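PDB 5Y9D: acyl-coenzyme A oxidase 1 from Yarrowia lipolytica, which catalyses the FAD-dependent oxidation of acyl-CoA to (2E)-enoyl-CoA with molecular oxygen, releasing hydrogen peroxide, in peroxisomal fatty acid beta-oxidation. Local coordinates for residues Q515-E520 / F599-I604; V523-T528 / G609-E614; R531-R536 / R561-R566. All blocks are in the same frame, centred on the assembly; numbering follows the deposited sequence.

Contact 1: Q515-E520 / F599-I604; sequences QLLSPE and FALWSI
L601 brings the end of its side chain up against the backbone carbonyl of L516, with both methyls spread around the oxygen: CD2 lies 3.6 Å and CD1 3.7 Å from L516 O. This is van der Waals contact between an apolar fork and a carbonyl oxygen. The fork gets there because CG stands anti to the carbonyl carbon of L601 (chi1 -73°) and the chain then runs on extended, from a CB already pointing at 515-520. L517 adds the second touch. Its CB starts away from the partner, yet with CD1 running straight on (chi2 178°), the other branch, CD2, turns back to meet L601 CD1 at 4.2 Å, methyl to methyl. The 515-520 segment is a break between two helices in the all-helical C-terminal region of the oxidase: helix 513-516 ends, L517 leaves helical geometry, and S518 takes the N-cap position of helix 519-544. Within this break S518 N bonds to Q515 O at 2.8 Å. L516 turns its own side chain onto I625 and L628 of helix 619-637, and L601 rests on L628 and L632 of the same helix, so this third helix packs against both leucines. Further round helix 589-606, S603 OG donates to F599 O at 2.7 Å from above the carbonyl plane, while S603 N reaches the same oxygen from the opposite face. That hydroxyl is also bonded to R570 NE of helix 558-581.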
# COMPACT_ATOMS: atom_id res chain seq x y z
N GLN A 515 18.98 -31.42 4.36
CA GLN A 515 17.94 -31.12 5.35
C GLN A 515 17.19 -29.83 4.99
O GLN A 515 15.97 -29.76 5.05
CB GLN A 515 18.56 -31.01 6.75
CG GLN A 515 19.07 -32.34 7.28
CD GLN A 515 19.81 -32.18 8.58
OE1 GLN A 515 19.37 -31.47 9.48
NE2 GLN A 515 20.97 -32.84 8.67
N LEU A 516 17.95 -28.82 4.60
CA LEU A 516 17.37 -27.56 4.21
C LEU A 516 16.45 -27.62 2.97
O LEU A 516 15.65 -26.70 2.77
CB LEU A 516 18.47 -26.51 4.03
CG LEU A 516 19.07 -25.90 5.31
CD1 LEU A 516 20.17 -24.92 4.94
CD2 LEU A 516 18.01 -25.23 6.18
N LEU A 517 16.54 -28.67 2.16
CA LEU A 517 15.57 -28.92 1.08
C LEU A 517 14.55 -29.99 1.43
O LEU A 517 13.88 -30.53 0.55
CB LEU A 517 16.29 -29.34 -0.21
CG LEU A 517 17.01 -28.26 -1.00
CD1 LEU A 517 17.68 -28.92 -2.20
CD2 LEU A 517 16.04 -27.18 -1.44
N SER A 518 14.43 -30.32 2.72
CA SER A 518 13.51 -31.37 3.15
C SER A 518 12.22 -30.75 3.67
O SER A 518 12.26 -29.92 4.58
CB SER A 518 14.12 -32.25 4.24
OG SER A 518 13.35 -33.43 4.38
N PRO A 519 11.08 -31.15 3.11
CA PRO A 519 9.78 -30.80 3.68
C PRO A 519 9.65 -31.09 5.18
O PRO A 519 9.26 -30.20 5.95
CB PRO A 519 8.82 -31.67 2.87
CG PRO A 519 9.47 -31.78 1.53
CD PRO A 519 10.96 -31.79 1.79
N GLU A 520 9.99 -32.30 5.60
CA GLU A 520 9.91 -32.67 7.03
C GLU A 520 10.75 -31.71 7.87
O GLU A 520 10.34 -31.31 8.94
CB GLU A 520 10.38 -34.11 7.31
CG GLU A 520 10.12 -34.58 8.76
CD GLU A 520 11.23 -35.46 9.37
OE1 GLU A 520 11.66 -36.44 8.71
OE2 GLU A 520 11.66 -35.19 10.53
N PHE A 599 8.71 -21.15 -0.91
CA PHE A 599 7.87 -20.47 0.08
C PHE A 599 8.45 -20.66 1.49
O PHE A 599 8.69 -19.70 2.20
CB PHE A 599 6.44 -21.05 -0.02
CG PHE A 599 5.47 -20.53 1.00
CD1 PHE A 599 5.40 -19.20 1.29
CD2 PHE A 599 4.59 -21.40 1.62
CE1 PHE A 599 4.54 -18.72 2.23
CE2 PHE A 599 3.69 -20.94 2.55
CZ PHE A 599 3.67 -19.59 2.86
N ALA A 600 8.68 -21.91 1.87
CA ALA A 600 9.28 -22.23 3.16
C ALA A 600 10.61 -21.52 3.41
O ALA A 600 10.73 -20.79 4.40
CB ALA A 600 9.46 -23.74 3.29
N LEU A 601 11.59 -21.72 2.52
CA LEU A 601 12.93 -21.12 2.72
C LEU A 601 12.91 -19.62 2.64
O LEU A 601 13.58 -18.93 3.41
CB LEU A 601 13.94 -21.65 1.70
CG LEU A 601 14.39 -23.08 1.94
CD1 LEU A 601 15.12 -23.65 0.74
CD2 LEU A 601 15.25 -23.19 3.18
N TRP A 602 12.17 -19.09 1.68
CA TRP A 602 11.97 -17.66 1.63
C TRP A 602 11.40 -17.15 2.95
O TRP A 602 11.77 -16.06 3.38
CB TRP A 602 11.04 -17.29 0.48
CG TRP A 602 10.67 -15.83 0.41
CD1 TRP A 602 11.47 -14.80 -0.01
CD2 TRP A 602 9.40 -15.26 0.73
NE1 TRP A 602 10.77 -13.62 0.04
CE2 TRP A 602 9.50 -13.87 0.49
CE3 TRP A 602 8.18 -15.80 1.18
CZ2 TRP A 602 8.44 -13.00 0.69
CZ3 TRP A 602 7.11 -14.93 1.38
CH2 TRP A 602 7.23 -13.56 1.13
N SER A 603 10.50 -17.91 3.59
CA SER A 603 9.89 -17.46 4.86
C SER A 603 10.92 -17.45 5.97
O SER A 603 10.92 -16.56 6.80
CB SER A 603 8.72 -18.34 5.28
OG SER A 603 7.69 -18.32 4.32
N ILE A 604 11.83 -18.43 5.97
CA ILE A 604 12.98 -18.34 6.87
C ILE A 604 13.65 -16.98 6.64
O ILE A 604 13.98 -16.27 7.58
CB ILE A 604 14.06 -19.41 6.63
CG1 ILE A 604 13.51 -20.83 6.67
CG2 ILE A 604 15.20 -19.26 7.64
CD1 ILE A 604 12.88 -21.24 7.97

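Contact 2: V523-T528 / G609-E614; sequences VEAFRT and GIFLRE
An edge-to-face aromatic pair, F526 with F611, joins the long helix 519-544 to the short helix 608-613. F611 is the edge and F526 the face. The CZ atom of F611 sits over the centre of the F526 ring, 3.4 Å above its plane, and the two planes stand at 72° with centroids 4.9 Å apart. The closest pair of atoms is F526 CZ to F611 CZ, at 3.5 Å. A chi1 of -68° keeps CG beside the backbone N of F611, and from there the ring extends to helix 519-544. The same ring also meets the backbone of A525: CE1 of F611 approaches A525 O at 3.6 Å, with the oxygen near the plane of the ring, and A525 CB lies 4.4 Å from that CE1. Helix 589-606 packs beside the T-shaped stack, with I604 on both rings and S603 on F526. With an alanine in place of F526, F611 CZ would lose the face it rests on, which would probably open a gap beside I604 and leave the F611 ring freer to turn. One turn on from E524, T528 OG1 donates to E524 O at 2.6 Å, opposite in face to the backbone N of T528. At the far end of 609-614, R613 NH1 comes within 3.5 Å of E614 OE2, but this oxygen lies well above the guanidinium plane, so only the charges attract. R613 NH2 has a salt bridge to D623 of the second subunit.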
# COMPACT_ATOMS: atom_id res chain seq x y z
N VAL A 523 9.16 -28.03 7.86
CA VAL A 523 7.96 -28.08 8.69
C VAL A 523 8.34 -28.05 10.17
O VAL A 523 7.96 -27.14 10.91
CB VAL A 523 7.10 -29.32 8.38
CG1 VAL A 523 6.01 -29.52 9.42
CG2 VAL A 523 6.47 -29.21 7.00
N GLU A 524 9.14 -29.03 10.55
CA GLU A 524 9.62 -29.20 11.91
C GLU A 524 10.35 -27.96 12.38
O GLU A 524 10.23 -27.56 13.53
CB GLU A 524 10.52 -30.44 12.00
CG GLU A 524 11.04 -30.77 13.40
CD GLU A 524 9.92 -30.94 14.41
OE1 GLU A 524 8.84 -31.40 13.98
OE2 GLU A 524 10.10 -30.63 15.62
N ALA A 525 11.08 -27.30 11.47
CA ALA A 525 11.77 -26.08 11.86
C ALA A 525 10.76 -25.01 12.21
O ALA A 525 10.93 -24.25 13.18
CB ALA A 525 12.69 -25.59 10.77
N PHE A 526 9.70 -24.98 11.42
CA PHE A 526 8.70 -23.94 11.61
C PHE A 526 7.88 -24.21 12.84
O PHE A 526 7.68 -23.29 13.63
CB PHE A 526 7.82 -23.72 10.37
CG PHE A 526 8.26 -22.54 9.59
CD1 PHE A 526 9.19 -22.67 8.59
CD2 PHE A 526 7.82 -21.28 9.93
CE1 PHE A 526 9.64 -21.57 7.91
CE2 PHE A 526 8.26 -20.18 9.26
CZ PHE A 526 9.18 -20.32 8.24
N ARG A 527 7.43 -25.45 13.00
CA ARG A 527 6.72 -25.88 14.21
C ARG A 527 7.50 -25.61 15.51
O ARG A 527 6.95 -25.12 16.51
CB ARG A 527 6.38 -27.34 14.11
CG ARG A 527 5.30 -27.60 13.09
CD ARG A 527 5.03 -29.06 12.88
NE ARG A 527 3.77 -29.20 12.17
CZ ARG A 527 3.28 -30.33 11.67
NH1 ARG A 527 3.93 -31.49 11.78
NH2 ARG A 527 2.12 -30.29 11.06
N THR A 528 8.79 -25.90 15.48
CA THR A 528 9.71 -25.57 16.56
C THR A 528 9.78 -24.08 16.87
O THR A 528 9.78 -23.69 18.04
CB THR A 528 11.13 -26.06 16.21
OG1 THR A 528 11.08 -27.48 16.03
CG2 THR A 528 12.11 -25.73 17.28
N GLY A 609 16.00 -13.58 12.12
CA GLY A 609 16.15 -13.31 13.54
C GLY A 609 15.56 -14.42 14.36
O GLY A 609 16.22 -14.95 15.26
N ILE A 610 14.33 -14.82 14.03
CA ILE A 610 13.57 -15.75 14.85
C ILE A 610 14.21 -17.14 14.93
O ILE A 610 14.12 -17.79 15.95
CB ILE A 610 12.10 -15.86 14.38
CG1 ILE A 610 11.34 -14.58 14.73
CG2 ILE A 610 11.39 -17.05 15.02
CD1 ILE A 610 10.28 -14.16 13.72
N PHE A 611 14.83 -17.58 13.84
CA PHE A 611 15.41 -18.94 13.80
C PHE A 611 16.83 -19.00 14.41
O PHE A 611 17.26 -20.07 14.81
CB PHE A 611 15.42 -19.48 12.36
CG PHE A 611 14.05 -19.76 11.82
CD1 PHE A 611 13.46 -21.01 12.00
CD2 PHE A 611 13.34 -18.78 11.15
CE1 PHE A 611 12.17 -21.28 11.53
CE2 PHE A 611 12.05 -19.05 10.66
CZ PHE A 611 11.47 -20.29 10.87
N LEU A 612 17.53 -17.86 14.46
CA LEU A 612 18.83 -17.77 15.14
C LEU A 612 18.65 -17.45 16.61
O LEU A 612 19.48 -17.81 17.45
CB LEU A 612 19.70 -16.67 14.52
CG LEU A 612 20.66 -17.03 13.38
CD1 LEU A 612 20.06 -18.01 12.40
CD2 LEU A 612 21.12 -15.77 12.65
N ARG A 613 17.57 -16.73 16.93
CA ARG A 613 17.22 -16.43 18.32
C ARG A 613 17.11 -17.77 18.99
O ARG A 613 17.66 -17.99 20.07
CB ARG A 613 15.88 -15.66 18.43
CG ARG A 613 15.92 -14.36 19.24
CD ARG A 613 15.81 -14.59 20.75
NE ARG A 613 14.44 -14.86 21.16
CZ ARG A 613 14.06 -15.16 22.41
NH1 ARG A 613 12.78 -15.39 22.67
NH2 ARG A 613 14.94 -15.23 23.39
N GLU A 614 16.42 -18.68 18.31
CA GLU A 614 15.98 -19.95 18.87
C GLU A 614 16.96 -21.11 18.71
O GLU A 614 16.60 -22.25 19.03
CB GLU A 614 14.63 -20.32 18.24
CG GLU A 614 13.49 -19.39 18.63
CD GLU A 614 13.29 -19.37 20.13
OE1 GLU A 614 13.08 -20.46 20.71
OE2 GLU A 614 13.40 -18.28 20.73

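Contact 3: R531-R536 / R561-R566; sequences RNNILR and RFQCAR
C564 packs against N533 and I534 where helices 519-544 and 558-581 run antiparallel, their short segments at 151° with axes 9.1 Å apart. The tight part lies where I534 and C564 come nearest, both buried, with their CA atoms 5.8 Å apart. The thiol of C564 leans across the interface from a CB that already points at the partner helix, and it settles against backbone as much as side chain: N533 O is 3.7 Å from C564 SG, and I534 CA is 3.9 Å from that sulfur. These are packing contacts of a thiol laid against a helix, and a side chain this small is consistent with the short CA separation. Beside the sulfur, I534 CG1 meets C564 CB at 4.1 Å, and N533 CB, on the same helix as I534, lies 4.0 Å from C564 SG. I534 also packs on Y497 and V498 of a neighbouring loop. The looser side begins at N533 and Q563, both partly exposed. The side chain of N533 lies beside the CB of Q563, a slack touch. R536, farther along, is poorly ordered and forms a long, weak ion pair with D623 of the second subunit. Q563 does not stretch toward the partner helix: two consecutive bends, chi1 near -88° and chi2 near -77°, turn its amide along its own helix toward R566, where OE1 of Q563 sits 3.6 Å above the guanidinium plane of R566, offset toward its rim.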
# COMPACT_ATOMS: atom_id res chain seq x y z
N ARG A 531 6.16 -23.28 18.28
CA ARG A 531 5.90 -23.91 19.60
C ARG A 531 6.63 -23.19 20.73
O ARG A 531 6.06 -22.92 21.79
CB ARG A 531 6.31 -25.38 19.58
CG ARG A 531 6.65 -26.03 20.92
CD ARG A 531 7.54 -27.25 20.66
NE ARG A 531 6.93 -28.05 19.60
CZ ARG A 531 7.54 -28.52 18.51
NH1 ARG A 531 8.84 -28.33 18.29
NH2 ARG A 531 6.83 -29.22 17.64
N ASN A 532 7.89 -22.88 20.49
CA ASN A 532 8.73 -22.22 21.48
C ASN A 532 8.24 -20.81 21.82
O ASN A 532 8.18 -20.45 22.99
CB ASN A 532 10.18 -22.17 20.98
CG ASN A 532 10.87 -23.52 20.99
OD1 ASN A 532 10.28 -24.58 21.30
ND2 ASN A 532 12.14 -23.50 20.62
N ASN A 533 7.91 -20.00 20.81
CA ASN A 533 7.26 -18.70 21.07
C ASN A 533 5.96 -18.84 21.85
O ASN A 533 5.72 -18.10 22.80
CB ASN A 533 7.00 -17.93 19.79
CG ASN A 533 8.25 -17.26 19.26
OD1 ASN A 533 9.19 -17.93 18.79
ND2 ASN A 533 8.28 -15.93 19.32
N ILE A 534 5.12 -19.80 21.46
CA ILE A 534 3.85 -19.97 22.15
C ILE A 534 4.10 -20.39 23.58
O ILE A 534 3.46 -19.85 24.49
CB ILE A 534 2.95 -21.03 21.52
CG1 ILE A 534 2.45 -20.57 20.17
CG2 ILE A 534 1.76 -21.33 22.42
CD1 ILE A 534 2.19 -21.71 19.20
N LEU A 535 4.99 -21.38 23.77
CA LEU A 535 5.27 -21.94 25.11
C LEU A 535 5.91 -20.91 26.02
O LEU A 535 5.61 -20.87 27.20
CB LEU A 535 6.11 -23.24 25.04
CG LEU A 535 5.32 -24.51 24.60
CD1 LEU A 535 6.13 -25.80 24.55
CD2 LEU A 535 4.11 -24.75 25.47
N ARG A 536 6.76 -20.05 25.46
CA ARG A 536 7.33 -18.94 26.21
C ARG A 536 6.24 -17.94 26.63
O ARG A 536 6.17 -17.50 27.79
CB ARG A 536 8.42 -18.22 25.40
CG ARG A 536 9.27 -17.27 26.24
CD ARG A 536 10.00 -16.20 25.42
NE ARG A 536 9.11 -15.13 24.96
CZ ARG A 536 9.52 -13.94 24.51
NH1 ARG A 536 10.81 -13.62 24.47
NH2 ARG A 536 8.62 -13.05 24.10
N ARG A 561 1.59 -11.92 21.60
CA ARG A 561 0.47 -12.57 20.95
C ARG A 561 0.53 -12.42 19.44
O ARG A 561 0.23 -13.35 18.72
CB ARG A 561 -0.86 -12.05 21.49
CG ARG A 561 -1.29 -12.70 22.79
CD ARG A 561 -2.66 -12.23 23.21
NE ARG A 561 -2.71 -10.80 23.44
CZ ARG A 561 -3.83 -10.09 23.50
NH1 ARG A 561 -4.99 -10.68 23.35
NH2 ARG A 561 -3.78 -8.79 23.71
N PHE A 562 0.92 -11.25 18.97
CA PHE A 562 1.14 -11.01 17.55
C PHE A 562 2.18 -11.96 17.00
O PHE A 562 1.92 -12.67 16.04
CB PHE A 562 1.56 -9.56 17.25
CG PHE A 562 1.88 -9.30 15.80
CD1 PHE A 562 0.87 -9.00 14.88
CD2 PHE A 562 3.18 -9.38 15.33
CE1 PHE A 562 1.17 -8.77 13.53
CE2 PHE A 562 3.48 -9.16 14.00
CZ PHE A 562 2.48 -8.87 13.10
N GLN A 563 3.36 -11.98 17.61
CA GLN A 563 4.41 -12.89 17.16
C GLN A 563 3.93 -14.31 16.97
O GLN A 563 4.24 -14.94 15.96
CB GLN A 563 5.59 -12.86 18.11
CG GLN A 563 6.60 -11.78 17.76
CD GLN A 563 7.46 -12.20 16.58
OE1 GLN A 563 6.96 -12.38 15.46
NE2 GLN A 563 8.76 -12.38 16.83
N CYS A 564 3.12 -14.79 17.90
CA CYS A 564 2.72 -16.18 17.87
C CYS A 564 1.74 -16.45 16.74
O CYS A 564 1.83 -17.46 16.05
CB CYS A 564 2.13 -16.58 19.23
SG CYS A 564 3.34 -16.39 20.57
N ALA A 565 0.81 -15.52 16.55
CA ALA A 565 -0.16 -15.63 15.50
C ALA A 565 0.59 -15.71 14.22
O ALA A 565 0.31 -16.55 13.37
CB ALA A 565 -1.07 -14.41 15.48
N ARG A 566 1.59 -14.85 14.10
CA ARG A 566 2.32 -14.72 12.86
C ARG A 566 3.06 -15.97 12.50
O ARG A 566 2.89 -16.41 11.39
CB ARG A 566 3.32 -13.56 12.89
CG ARG A 566 3.64 -13.06 11.48
CD ARG A 566 5.11 -12.86 11.28
NE ARG A 566 5.49 -11.48 11.53
CZ ARG A 566 6.74 -11.10 11.82
NH1 ARG A 566 7.71 -12.02 11.91
NH2 ARG A 566 7.01 -9.80 12.01

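How the contacts relate
All three contacts use helix 519-544 or the link that starts it, and follow one another along its length. Contacts 1 and 2 are buried and merge: I604 CD1 of 599-604 packs against both F526 CE1 and F611 CZ. Contact 3, partly buried, meets contact 2 through polar groups instead, E614 OE1 with N532 ND2 in a probable hydrogen bond, and R613 and R536 as close like charges near D623 of the second subunit. Contact 1 has no neighbouring chain on it. The chemistry shifts accordingly, from leucine packing on a carbonyl, to an aromatic stack, to a thiol between helices flanked by polar side chains.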